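Local coordinates for Alpha/beta hydrolase fold protein (Ochrobactrum, PDB 4G9E) that hydrolyses the lactone ring of N-acyl homoserine lactones and is captured here in complex with N-butanoyl-L-homoserine, at residues A83-M88 / A113-M118; I107-I112 / T124-V129; H241-A246 / R252-E257. All blocks are in the same frame, centred on the assembly; numbering follows the deposited sequence. Where two conformers were deposited one is given.

Contact 1: residues A83-M88 / A113-M118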
ATOM      1  N   ALA A  83      -7.616   7.164   8.317  1.00  7.86           N
ATOM      2  CA  ALA A  83      -8.773   6.360   7.930  1.00  8.76           C
ATOM      3  C   ALA A  83      -8.541   4.868   8.184  1.00  8.00           C
ATOM      4  O   ALA A  83      -9.414   4.175   8.710  1.00  8.82           O
ATOM      5  CB  ALA A  83      -9.133   6.607   6.464  1.00  9.03           C
ATOM      6  N   MET A  84      -7.371   4.369   7.803  1.00  7.87           N
ATOM      7  CA  MET A  84      -7.094   2.955   8.003  1.00  8.40           C
ATOM      8  C   MET A  84      -6.977   2.613   9.486  1.00  8.44           C
ATOM      9  O   MET A  84      -7.356   1.524   9.907  1.00  8.43           O
ATOM     10  CB  MET A  84      -5.837   2.538   7.244  1.00  8.81           C
ATOM     11  CG  MET A  84      -5.983   2.591   5.724  1.00  9.19           C
ATOM     12  SD  MET A  84      -7.324   1.579   5.032  1.00 11.73           S
ATOM     13  CE  MET A  84      -8.634   2.787   4.892  1.00 12.39           C
ATOM     14  N   THR A  85      -6.454   3.542  10.276  1.00  7.89           N
ATOM     15  CA  THR A  85      -6.369   3.315  11.707  1.00  8.31           C
ATOM     16  C   THR A  85      -7.780   3.231  12.304  1.00  8.92           C
ATOM     17  O   THR A  85      -8.048   2.392  13.162  1.00 10.02           O
ATOM     18  CB  THR A  85      -5.511   4.395  12.403  1.00  8.57           C
ATOM     19  OG1 THR A  85      -4.188   4.389  11.853  1.00  9.29           O
ATOM     20  CG2 THR A  85      -5.414   4.106  13.888  1.00 10.24           C
ATOM     21  N   GLU A  86      -8.682   4.090  11.832  1.00  8.53           N
ATOM     22  CA  GLU A  86     -10.080   4.061  12.258  1.00  9.29           C
ATOM     23  C   GLU A  86     -10.766   2.754  11.836  1.00  9.74           C
ATOM     24  O   GLU A  86     -11.543   2.167  12.593  1.00 10.55           O
ATOM     25  CB  GLU A  86     -10.835   5.285  11.715  1.00  9.73           C
ATOM     26  CG  GLU A  86     -12.311   5.310  12.091  1.00 10.91           C
ATOM     27  CD  GLU A  86     -13.038   6.556  11.616  1.00 11.43           C
ATOM     28  OE1 GLU A  86     -12.400   7.436  11.009  1.00 12.74           O
ATOM     29  OE2 GLU A  86     -14.259   6.656  11.858  1.00 12.32           O
ATOM     30  N   VAL A  87     -10.483   2.301  10.621  1.00  9.90           N
ATOM     31  CA  VAL A  87     -11.003   1.018  10.160  1.00 10.45           C
ATOM     32  C   VAL A  87     -10.558  -0.106  11.098  1.00  9.90           C
ATOM     33  O   VAL A  87     -11.370  -0.920  11.544  1.00 10.37           O
ATOM     34  CB  VAL A  87     -10.566   0.728   8.705  1.00 10.38           C
ATOM     35  CG1 VAL A  87     -10.736  -0.755   8.359  1.00 11.66           C
ATOM     36  CG2 VAL A  87     -11.343   1.620   7.740  1.00 11.55           C
ATOM     37  N   MET A  88      -9.269  -0.145  11.416  1.00  9.41           N
ATOM     38  CA  MET A  88      -8.761  -1.205  12.286  1.00  9.37           C
ATOM     39  C   MET A  88      -9.359  -1.118  13.696  1.00 10.16           C
ATOM     40  O   MET A  88      -9.602  -2.142  14.331  1.00 11.07           O
ATOM     41  CB  MET A  88      -7.230  -1.211  12.311  1.00  9.44           C
ATOM     42  CG  MET A  88      -6.588  -1.460  10.945  1.00 10.48           C
ATOM     43  SD  MET A  88      -7.152  -2.958  10.095  1.00 10.88           S
ATOM     44  CE  MET A  88      -6.295  -4.192  11.062  1.00 13.05           C
ATOM     45  N   ALA A 113       3.126   5.763  13.476  1.00  7.53           N
ATOM     46  CA  ALA A 113       2.880   6.589  14.653  1.00  9.14           C
ATOM     47  C   ALA A 113       1.469   6.430  15.217  1.00  8.42           C
ATOM     48  O   ALA A 113       1.231   6.708  16.388  1.00 11.60           O
ATOM     49  CB  ALA A 113       3.126   8.040  14.313  1.00 10.86           C
ATOM     50  N   ARG A 114       0.535   6.017  14.375  1.00  6.72           N
ATOM     51  CA  ARG A 114      -0.881   5.978  14.710  1.00  8.10           C
ATOM     52  C   ARG A 114      -1.375   4.618  15.180  1.00  8.58           C
ATOM     53  O   ARG A 114      -2.438   4.525  15.784  1.00  8.67           O
ATOM     54  CB  ARG A 114      -1.699   6.402  13.488  1.00  8.63           C
ATOM     55  CG  ARG A 114      -1.452   7.844  13.068  1.00  8.83           C
ATOM     56  CD  ARG A 114      -2.144   8.172  11.748  1.00  9.74           C
ATOM     57  NE  ARG A 114      -2.128   9.610  11.521  1.00  9.47           N
ATOM     58  CZ  ARG A 114      -1.110  10.287  11.005  1.00  9.34           C
ATOM     59  NH1 ARG A 114      -0.017   9.660  10.598  1.00 11.08           N
ATOM     60  NH2 ARG A 114      -1.192  11.607  10.885  1.00  9.19           N
ATOM     61  N   TYR A 115      -0.602   3.578  14.874  1.00  9.55           N
ATOM     62  CA  TYR A 115      -1.019   2.188  15.032  1.00 10.79           C
ATOM     63  C   TYR A 115       0.133   1.463  15.718  1.00 11.45           C
ATOM     64  O   TYR A 115       0.870   0.703  15.095  1.00 10.93           O
ATOM     65  CB  TYR A 115      -1.326   1.610  13.649  1.00  9.93           C
ATOM     66  CG  TYR A 115      -2.030   0.271  13.637  1.00  9.58           C
ATOM     67  CD1 TYR A 115      -3.331   0.133  14.110  1.00  9.89           C
ATOM     68  CD2 TYR A 115      -1.406  -0.855  13.117  1.00  9.65           C
ATOM     69  CE1 TYR A 115      -3.980  -1.097  14.096  1.00  9.55           C
ATOM     70  CE2 TYR A 115      -2.052  -2.088  13.090  1.00  9.80           C
ATOM     71  CZ  TYR A 115      -3.334  -2.202  13.577  1.00  8.78           C
ATOM     72  OH  TYR A 115      -3.962  -3.426  13.542  1.00  9.96           O
ATOM     73  N   PRO A 116       0.297   1.728  17.022  1.00 14.47           N
ATOM     74  CA  PRO A 116       1.530   1.416  17.749  1.00 16.23           C
ATOM     75  C   PRO A 116       1.811  -0.070  17.939  1.00 15.46           C
ATOM     76  O   PRO A 116       2.959  -0.426  18.180  1.00 16.89           O
ATOM     77  CB  PRO A 116       1.312   2.103  19.109  1.00 17.71           C
ATOM     78  CG  PRO A 116      -0.167   2.173  19.256  1.00 18.52           C
ATOM     79  CD  PRO A 116      -0.657   2.467  17.870  1.00 16.94           C
ATOM     80  N   GLU A 117       0.804  -0.908  17.828  1.00 13.38           N
ATOM     81  CA  GLU A 117       1.014  -2.355  18.015  1.00 13.41           C
ATOM     82  C   GLU A 117       1.208  -3.108  16.683  1.00 10.85           C
ATOM     83  O   GLU A 117       1.243  -4.348  16.665  1.00 11.52           O
ATOM     84  CB  GLU A 117      -0.100  -2.962  18.853  1.00 20.00           C
ATOM     85  CG  GLU A 117      -0.077  -2.525  20.319  1.00 20.00           C
ATOM     86  CD  GLU A 117       1.078  -3.183  21.170  1.00 20.00           C
ATOM     87  OE1 GLU A 117       1.892  -4.013  20.654  1.00 20.00           O
ATOM     88  OE2 GLU A 117       1.173  -2.847  22.384  1.00 20.00           O
ATOM     89  N   MET A 118       1.383  -2.342  15.599  1.00  9.71           N
ATOM     90  CA  MET A 118       1.713  -2.929  14.305  1.00  8.94           C
ATOM     91  C   MET A 118       2.859  -3.915  14.479  1.00  8.89           C
ATOM     92  O   MET A 118       3.888  -3.573  15.061  1.00 10.62           O
ATOM     93  CB  MET A 118       2.139  -1.826  13.338  1.00  9.03           C
ATOM     94  CG  MET A 118       2.047  -2.232  11.877  1.00  8.67           C
ATOM     95  SD  MET A 118       2.755  -1.046  10.719  1.00  8.98           S
ATOM     96  CE  MET A 118       1.708   0.386  10.986  1.00  9.52           C
TER

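Contact 2: residues I107-I112 / T124-V129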
ATOM      1  N   ILE A 107       1.263   5.259   3.069  1.00  6.09           N
ATOM      2  CA  ILE A 107       0.233   5.253   4.097  1.00  6.34           C
ATOM      3  C   ILE A 107       0.675   4.408   5.295  1.00  5.92           C
ATOM      4  O   ILE A 107       0.555   4.826   6.449  1.00  6.29           O
ATOM      5  CB  ILE A 107      -1.113   4.758   3.526  1.00  6.70           C
ATOM      6  CG1 ILE A 107      -1.613   5.731   2.448  1.00  6.80           C
ATOM      7  CG2 ILE A 107      -2.140   4.546   4.640  1.00  6.70           C
ATOM      8  CD1 ILE A 107      -2.752   5.194   1.620  1.00  7.88           C
ATOM      9  N   GLY A 108       1.210   3.221   5.021  1.00  6.06           N
ATOM     10  CA  GLY A 108       1.716   2.364   6.081  1.00  6.48           C
ATOM     11  C   GLY A 108       2.789   3.029   6.928  1.00  6.41           C
ATOM     12  O   GLY A 108       2.819   2.886   8.149  1.00  6.67           O
ATOM     13  N   ILE A 109       3.680   3.772   6.277  1.00  6.39           N
ATOM     14  CA  ILE A 109       4.704   4.517   6.999  1.00  6.61           C
ATOM     15  C   ILE A 109       4.059   5.556   7.936  1.00  6.32           C
ATOM     16  O   ILE A 109       4.459   5.699   9.096  1.00  6.96           O
ATOM     17  CB  ILE A 109       5.714   5.174   6.025  1.00  7.16           C
ATOM     18  CG1 ILE A 109       6.507   4.105   5.261  1.00  7.81           C
ATOM     19  CG2 ILE A 109       6.652   6.127   6.779  1.00  7.93           C
ATOM     20  CD1 ILE A 109       7.318   4.663   4.107  1.00  8.26           C
ATOM     21  N   GLU A 110       3.056   6.276   7.437  1.00  6.75           N
ATOM     22  CA  GLU A 110       2.341   7.225   8.281  0.53  7.06           C
ATOM     23  C   GLU A 110       1.518   6.525   9.377  1.00  6.75           C
ATOM     24  O   GLU A 110       1.200   7.137  10.391  1.00  7.74           O
ATOM     25  CB  GLU A 110       1.486   8.178   7.439  0.53  7.51           C
ATOM     26  CG  GLU A 110       2.271   8.998   6.406  0.53  8.03           C
ATOM     27  CD  GLU A 110       3.259   9.980   7.021  0.53  9.47           C
ATOM     28  OE1 GLU A 110       3.084  10.369   8.192  0.53 10.20           O
ATOM     29  OE2 GLU A 110       4.223  10.356   6.320  0.53 10.57           O
ATOM     30  N   MET A 111       1.204   5.243   9.195  1.00  6.52           N
ATOM     31  CA  MET A 111       0.497   4.502  10.235  1.00  7.38           C
ATOM     32  C   MET A 111       1.383   4.108  11.405  1.00  6.96           C
ATOM     33  O   MET A 111       0.875   3.784  12.470  1.00  8.20           O
ATOM     34  CB  MET A 111      -0.186   3.250   9.686  1.00  7.58           C
ATOM     35  CG  MET A 111      -1.420   3.526   8.874  1.00  7.91           C
ATOM     36  SD  MET A 111      -2.222   2.017   8.296  1.00  9.50           S
ATOM     37  CE  MET A 111      -2.923   1.372   9.805  1.00 11.12           C
ATOM     38  N   ILE A 112       2.698   4.120  11.226  1.00  6.72           N
ATOM     39  CA  ILE A 112       3.579   3.674  12.299  1.00  7.49           C
ATOM     40  C   ILE A 112       3.297   4.450  13.585  1.00  7.73           C
ATOM     41  O   ILE A 112       3.203   3.865  14.663  1.00  8.85           O
ATOM     42  CB  ILE A 112       5.064   3.746  11.887  1.00  7.82           C
ATOM     43  CG1 ILE A 112       5.353   2.733  10.769  1.00  8.02           C
ATOM     44  CG2 ILE A 112       5.979   3.508  13.086  1.00 10.00           C
ATOM     45  CD1 ILE A 112       6.724   2.870  10.159  1.00  8.86           C
ATOM     46  N   THR A 124       6.067  -2.190  -0.807  1.00  6.73           N
ATOM     47  CA  THR A 124       6.357  -2.599  -2.169  1.00  7.07           C
ATOM     48  C   THR A 124       5.932  -1.469  -3.086  1.00  7.28           C
ATOM     49  O   THR A 124       4.798  -0.993  -3.007  1.00  7.68           O
ATOM     50  CB  THR A 124       5.563  -3.871  -2.519  1.00  8.46           C
ATOM     51  OG1 THR A 124       6.090  -4.976  -1.775  1.00  8.42           O
ATOM     52  CG2 THR A 124       5.607  -4.180  -4.017  1.00  9.92           C
ATOM     53  N   GLY A 125       6.838  -1.027  -3.951  1.00  7.71           N
ATOM     54  CA  GLY A 125       6.543   0.085  -4.837  1.00  8.02           C
ATOM     55  C   GLY A 125       6.619   1.438  -4.152  1.00  8.01           C
ATOM     56  O   GLY A 125       6.051   2.405  -4.645  1.00  8.35           O
ATOM     57  N   THR A 126       7.351   1.505  -3.042  1.00  7.65           N
ATOM     58  CA  THR A 126       7.379   2.665  -2.156  1.00  7.55           C
ATOM     59  C   THR A 126       8.806   3.027  -1.775  1.00  7.76           C
ATOM     60  O   THR A 126       9.452   2.291  -1.035  1.00  8.48           O
ATOM     61  CB  THR A 126       6.650   2.325  -0.846  1.00  7.75           C
ATOM     62  OG1 THR A 126       5.321   1.875  -1.127  1.00  8.20           O
ATOM     63  CG2 THR A 126       6.608   3.516   0.104  1.00  7.84           C
ATOM     64  N   PRO A 127       9.299   4.183  -2.249  1.00  8.53           N
ATOM     65  CA  PRO A 127      10.568   4.697  -1.735  1.00  8.94           C
ATOM     66  C   PRO A 127      10.287   5.659  -0.578  1.00  8.47           C
ATOM     67  O   PRO A 127       9.616   6.672  -0.781  1.00  8.97           O
ATOM     68  CB  PRO A 127      11.131   5.466  -2.931  1.00 10.09           C
ATOM     69  CG  PRO A 127       9.914   5.968  -3.659  1.00 10.32           C
ATOM     70  CD  PRO A 127       8.764   5.026  -3.333  1.00  9.18           C
ATOM     71  N   PRO A 128      10.766   5.348   0.635  1.00  8.55           N
ATOM     72  CA  PRO A 128      10.590   6.325   1.713  1.00  8.60           C
ATOM     73  C   PRO A 128      11.415   7.558   1.365  1.00  9.80           C
ATOM     74  O   PRO A 128      12.625   7.451   1.167  1.00 12.28           O
ATOM     75  CB  PRO A 128      11.150   5.593   2.940  1.00  9.34           C
ATOM     76  CG  PRO A 128      11.034   4.128   2.594  1.00  9.73           C
ATOM     77  CD  PRO A 128      11.367   4.095   1.122  1.00  9.07           C
ATOM     78  N   VAL A 129      10.754   8.702   1.227  1.00  9.67           N
ATOM     79  CA  VAL A 129      11.415   9.931   0.815  1.00  9.70           C
ATOM     80  C   VAL A 129      10.943  11.089   1.663  1.00  9.70           C
ATOM     81  O   VAL A 129       9.777  11.154   2.026  1.00 10.50           O
ATOM     82  CB  VAL A 129      11.126  10.286  -0.672  1.00 10.45           C
ATOM     83  CG1 VAL A 129      11.907   9.389  -1.607  1.00 11.55           C
ATOM     84  CG2 VAL A 129       9.631  10.233  -0.978  1.00 12.02           C
TER

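Contact 3: residues H241-A246 / R252-E257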
ATOM      1  N   HIS A 241      14.727  -6.415  -1.003  1.00  9.49           N
ATOM      2  CA  HIS A 241      14.539  -7.607  -1.825  0.51 10.23           C
ATOM      3  C   HIS A 241      14.032  -7.232  -3.208  1.00  9.03           C
ATOM      4  O   HIS A 241      13.212  -6.315  -3.346  1.00  9.65           O
ATOM      5  CB  HIS A 241      13.526  -8.547  -1.169  0.51 11.49           C
ATOM      6  CG  HIS A 241      14.023  -9.213   0.076  0.51 12.92           C
ATOM      7  ND1 HIS A 241      15.084 -10.091   0.078  0.51 13.39           N
ATOM      8  CD2 HIS A 241      13.584  -9.153   1.356  0.51 13.70           C
ATOM      9  CE1 HIS A 241      15.289 -10.531   1.307  0.51 14.21           C
ATOM     10  NE2 HIS A 241      14.391  -9.977   2.100  0.51 14.62           N
ATOM     11  N   VAL A 242      14.503  -7.953  -4.223  1.00 10.04           N
ATOM     12  CA  VAL A 242      14.143  -7.671  -5.598  1.00  9.77           C
ATOM     13  C   VAL A 242      13.725  -8.964  -6.292  1.00 11.04           C
ATOM     14  O   VAL A 242      14.429  -9.975  -6.230  1.00 13.23           O
ATOM     15  CB  VAL A 242      15.324  -7.007  -6.344  1.00 11.62           C
ATOM     16  CG1 VAL A 242      14.995  -6.799  -7.807  1.00 12.54           C
ATOM     17  CG2 VAL A 242      15.689  -5.680  -5.677  1.00 13.42           C
ATOM     18  N   ILE A 243      12.567  -8.921  -6.941  1.00 10.58           N
ATOM     19  CA  ILE A 243      12.010 -10.061  -7.656  1.00 11.51           C
ATOM     20  C   ILE A 243      12.162  -9.870  -9.163  1.00 12.32           C
ATOM     21  O   ILE A 243      11.695  -8.885  -9.721  1.00 12.60           O
ATOM     22  CB  ILE A 243      10.521 -10.232  -7.305  1.00 11.51           C
ATOM     23  CG1 ILE A 243      10.361 -10.556  -5.814  1.00 12.54           C
ATOM     24  CG2 ILE A 243       9.879 -11.296  -8.190  1.00 13.44           C
ATOM     25  CD1 ILE A 243       8.930 -10.498  -5.318  1.00 13.59           C
ATOM     26  N   ASP A 244      12.828 -10.811  -9.822  1.00 14.13           N
ATOM     27  CA  ASP A 244      12.992 -10.743 -11.269  1.00 16.99           C
ATOM     28  C   ASP A 244      11.648 -10.906 -11.975  1.00 17.50           C
ATOM     29  O   ASP A 244      10.733 -11.527 -11.444  1.00 18.51           O
ATOM     30  CB  ASP A 244      13.926 -11.849 -11.762  1.00 19.65           C
ATOM     31  CG  ASP A 244      15.350 -11.701 -11.256  1.00 22.52           C
ATOM     32  OD1 ASP A 244      15.685 -10.652 -10.672  1.00 24.72           O
ATOM     33  OD2 ASP A 244      16.144 -12.646 -11.468  1.00 25.59           O
ATOM     34  N   ASN A 245      11.536 -10.350 -13.175  1.00 19.25           N
ATOM     35  CA  ASN A 245      10.352 -10.559 -14.012  1.00 20.00           C
ATOM     36  C   ASN A 245       9.096 -10.036 -13.358  1.00 19.33           C
ATOM     37  O   ASN A 245       8.023 -10.636 -13.455  1.00 20.49           O
ATOM     38  CB  ASN A 245      10.169 -12.039 -14.351  1.00 21.73           C
ATOM     39  CG  ASN A 245      11.408 -12.653 -14.932  1.00 22.83           C
ATOM     40  OD1 ASN A 245      11.851 -13.714 -14.500  1.00 25.03           O
ATOM     41  ND2 ASN A 245      11.996 -11.975 -15.906  1.00 21.54           N
ATOM     42  N   ALA A 246       9.246  -8.919 -12.664  1.00 16.13           N
ATOM     43  CA  ALA A 246       8.110  -8.225 -12.087  1.00 13.96           C
ATOM     44  C   ALA A 246       8.411  -6.741 -12.077  1.00 12.25           C
ATOM     45  O   ALA A 246       9.574  -6.339 -12.058  1.00 12.25           O
ATOM     46  CB  ALA A 246       7.851  -8.707 -10.668  1.00 13.97           C
ATOM     47  N   ARG A 252       0.882  -9.559  -7.845  1.00  8.13           N
ATOM     48  CA  ARG A 252       0.036 -10.143  -8.891  1.00  8.71           C
ATOM     49  C   ARG A 252       0.835 -10.615 -10.114  1.00  8.38           C
ATOM     50  O   ARG A 252       0.406 -11.523 -10.823  1.00  9.96           O
ATOM     51  CB  ARG A 252      -1.098  -9.196  -9.311  1.00  8.84           C
ATOM     52  CG  ARG A 252      -0.646  -7.912  -9.999  1.00  9.12           C
ATOM     53  CD  ARG A 252      -1.802  -6.913 -10.244  1.00  9.98           C
ATOM     54  NE  ARG A 252      -2.899  -7.535 -10.982  1.00 10.11           N
ATOM     55  CZ  ARG A 252      -2.908  -7.707 -12.301  1.00 10.00           C
ATOM     56  NH1 ARG A 252      -1.896  -7.255 -13.035  1.00 10.75           N
ATOM     57  NH2 ARG A 252      -3.926  -8.331 -12.885  1.00 11.02           N
ATOM     58  N   GLU A 253       1.992 -10.001 -10.355  1.00  8.61           N
ATOM     59  CA  GLU A 253       2.839 -10.347 -11.492  0.61  9.53           C
ATOM     60  C   GLU A 253       3.614 -11.638 -11.240  1.00  9.03           C
ATOM     61  O   GLU A 253       3.865 -12.416 -12.163  1.00  9.62           O
ATOM     62  CB  GLU A 253       3.817  -9.204 -11.783  0.61 10.22           C
ATOM     63  CG  GLU A 253       3.162  -7.913 -12.267  0.61 11.22           C
ATOM     64  CD  GLU A 253       4.123  -6.732 -12.295  0.61 11.84           C
ATOM     65  OE1 GLU A 253       4.724  -6.408 -11.253  0.61 11.29           O
ATOM     66  OE2 GLU A 253       4.278  -6.117 -13.368  0.61 14.51           O
ATOM     67  N   ALA A 254       4.002 -11.847  -9.986  1.00  8.75           N
ATOM     68  CA  ALA A 254       4.779 -13.009  -9.587  1.00  9.34           C
ATOM     69  C   ALA A 254       4.299 -13.495  -8.228  1.00  8.41           C
ATOM     70  O   ALA A 254       5.039 -13.436  -7.242  1.00  9.34           O
ATOM     71  CB  ALA A 254       6.244 -12.650  -9.522  1.00 11.00           C
ATOM     72  N   PRO A 255       3.041 -13.956  -8.149  1.00  8.84           N
ATOM     73  CA  PRO A 255       2.486 -14.213  -6.815  1.00  9.27           C
ATOM     74  C   PRO A 255       3.235 -15.239  -5.973  1.00  9.45           C
ATOM     75  O   PRO A 255       3.376 -15.023  -4.773  1.00  9.51           O
ATOM     76  CB  PRO A 255       1.057 -14.683  -7.102  1.00 10.71           C
ATOM     77  CG  PRO A 255       0.728 -14.073  -8.435  1.00 12.16           C
ATOM     78  CD  PRO A 255       2.025 -14.103  -9.207  1.00  9.94           C
ATOM     79  N   ALA A 256       3.703 -16.330  -6.560  1.00  9.47           N
ATOM     80  CA  ALA A 256       4.382 -17.339  -5.759  1.00 10.17           C
ATOM     81  C   ALA A 256       5.654 -16.792  -5.124  1.00 10.14           C
ATOM     82  O   ALA A 256       5.914 -17.038  -3.943  1.00 10.69           O
ATOM     83  CB  ALA A 256       4.691 -18.560  -6.597  1.00 12.40           C
ATOM     84  N   GLU A 257       6.454 -16.069  -5.899  1.00 10.61           N
ATOM     85  CA  GLU A 257       7.687 -15.506  -5.364  1.00 11.23           C
ATOM     86  C   GLU A 257       7.409 -14.406  -4.340  1.00  9.87           C
ATOM     87  O   GLU A 257       8.043 -14.345  -3.281  1.00 11.45           O
ATOM     88  CB  GLU A 257       8.589 -14.986  -6.480  1.00 14.48           C
ATOM     89  CG  GLU A 257       9.957 -14.570  -5.980  1.00 18.44           C
ATOM     90  CD  GLU A 257      10.987 -14.479  -7.081  1.00 22.67           C
ATOM     91  OE1 GLU A 257      12.060 -13.898  -6.831  1.00 25.82           O
ATOM     92  OE2 GLU A 257      10.727 -14.989  -8.189  1.00 23.31           O
TER
HETATM   93  O   HOH W   1      13.763 -12.577  -5.129  0.58 20.45           O
HETATM   94  O   HOH W   2      13.645 -13.192  -8.512  0.96 20.10           O
HETATM   95  O   HOH W   3      10.204 -14.054 -10.536  0.84 33.96           O
HETATM   96  O   HOH W   4       6.087 -13.212 -13.645  0.67 15.51           O

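Contact 1: residues A83-M88 / A113-M118
M88 and Y115 meet where helix 77-91 faces the loop after helix 103-111. M88 CB lies 3.7 Å from Y115 CE1, an oblique approach to the ring. Farther along the same side chain, M88 CE comes within 3.5 Å of Y115 OH. The chain reaches the phenol because it folds at both later torsions (chi2 -54°, chi3 -74°), and the two side chains cross at about a right angle. One turn earlier on the helix, T85 meets R114 with both branches: T85 CG2 rests 3.6 Å from R114 O, while T85 OG1 lies 3.6 Å from R114 CB.

The second shell fixes these groups. With CG anti to the backbone N (chi1 -168°), the ring of Y115 extends toward helix 77-91 and its hydroxyl is hydrogen-bonded to I93 O and A96 N in the loop beyond that helix. M118 CG borders the ring edge, in plane, brought there by the type I turn from Y115 to M118, which the 3.1 Å bond from M118 N to Y115 O closes. T85 OG1 is bonded to A81 O. R114 leads its guanidinium away from T85 to a salt bridge with D82 through NE and a bond to E110 O through NH1.

Putting an alanine at Y115 would probably leave M88 without the ring it packs on and deprive I93 O and A96 N of their shared hydroxyl. No hydrogen bond joins the two segments directly, so their cohesion is van der Waals contact, while T85 OG1, Y115 OH, and NE and NH1 of R114 find their polar partners outside both segments.

Contact 2: residues I107-I112 / T124-V129
I109 CD1 reaches from helix 103-111 to T126 and P128, the two residues of the opposing loop that it touches. This methyl is presented by an extended chain: CG1 lies beside the backbone N and CD1 continues away from the helix (chi2 169°), spanning a separation of 8.1 Å between I109 CA and P128 CA.

At the start of the loop, T124 ends its strand with OG1 bonded to V214 O of the neighbouring strand 211-216. G125 then turns the chain with a positive phi of 78°; its N is held by N215 OD1, and its O is hydrogen-bonded to S102 OG. T126 comes next and divides its branches by chemistry. The methyl CG2 lies 4.2 Å from I109 CD1, while OG1 is bonded to S102 O, so the polar branch of this buried side chain is satisfied.

Strand 97-101, helix 103-111 and strand 120-124 form a beta-alpha-beta crossover of the alpha/beta hydrolase fold. S102, between the first strand and the helix, is probably the nucleophile of the GxSxG elbow; the T126 side chain is about 7 Å from bound N-butanoyl-L-homoserine.

P127 points its CB away from the helix, and its ring touches F138. With P128 the loop returns to I109: P128 CG lies 4.0 Å and P128 CB 4.1 Å from I109 CD1, the two side chains crossing at about a right angle. V204 of helix 200-206 touches both I109 and P128, while F232 also packs on the proline.

Contact 3: residues H241-A246 / R252-E257
A246 and E253 bring the two backbones nearest, with A246 CA 5.7 Å from E253 CA; at I243 and E257 the separation between CA atoms widens to 7.3 Å. A254 makes the bend between helix 250-253 and helix 255-270: it leaves the helical region (phi -142°, psi 64°) and sits at the N-cap position of the second.

The side chains of I243 and E257 run alongside one another, heading opposite ways. I243 CG2 lies 3.5 Å from E257 CD and 4.1 Å from A254 CB, so the isoleucine packs on both an alanine methyl and a carboxylate. That carboxylate meets the backbone of the strand's end and of the loop that follows through water: one molecule donates to E257 OE1 at 2.7 Å and to V242 O, another to E257 OE2 at 2.6 Å and to D244 O. In the conformer described, E253 OE1 accepts bonds from G247 N and A249 N and passes 3.9 Å from A246 CB.

I243 is bonded through its backbone to N215 and R217, and its side chain touches V214. The contact thus joins the end of helix 250-253 and the start of helix 255-270 to strand 241-243, an outermost strand beside strand 211-216, and the loop after it.

In the fold
From the N terminus, contact 1 opens on helix 77-91, and the chain passes through strand 97-101 and helix 103-111 before residues 113-118 close it. Contact 2 opens at 107-112, inside that loop, and closes at 124-129, beyond strand 120-124, so the two cross. They also touch: M111 packs against M84, T85 and M118, linking helix 77-91, helix 103-111 and the loop before strand 120-124. Contact 3 follows in series and closes the short connection from strand 241-243 through helix 250-253 to helix 255-270. Its centre is about 28 Å from that of contact 1, on the opposite side of the chain's centre; its nearest atoms come about 7 Å from contact 2.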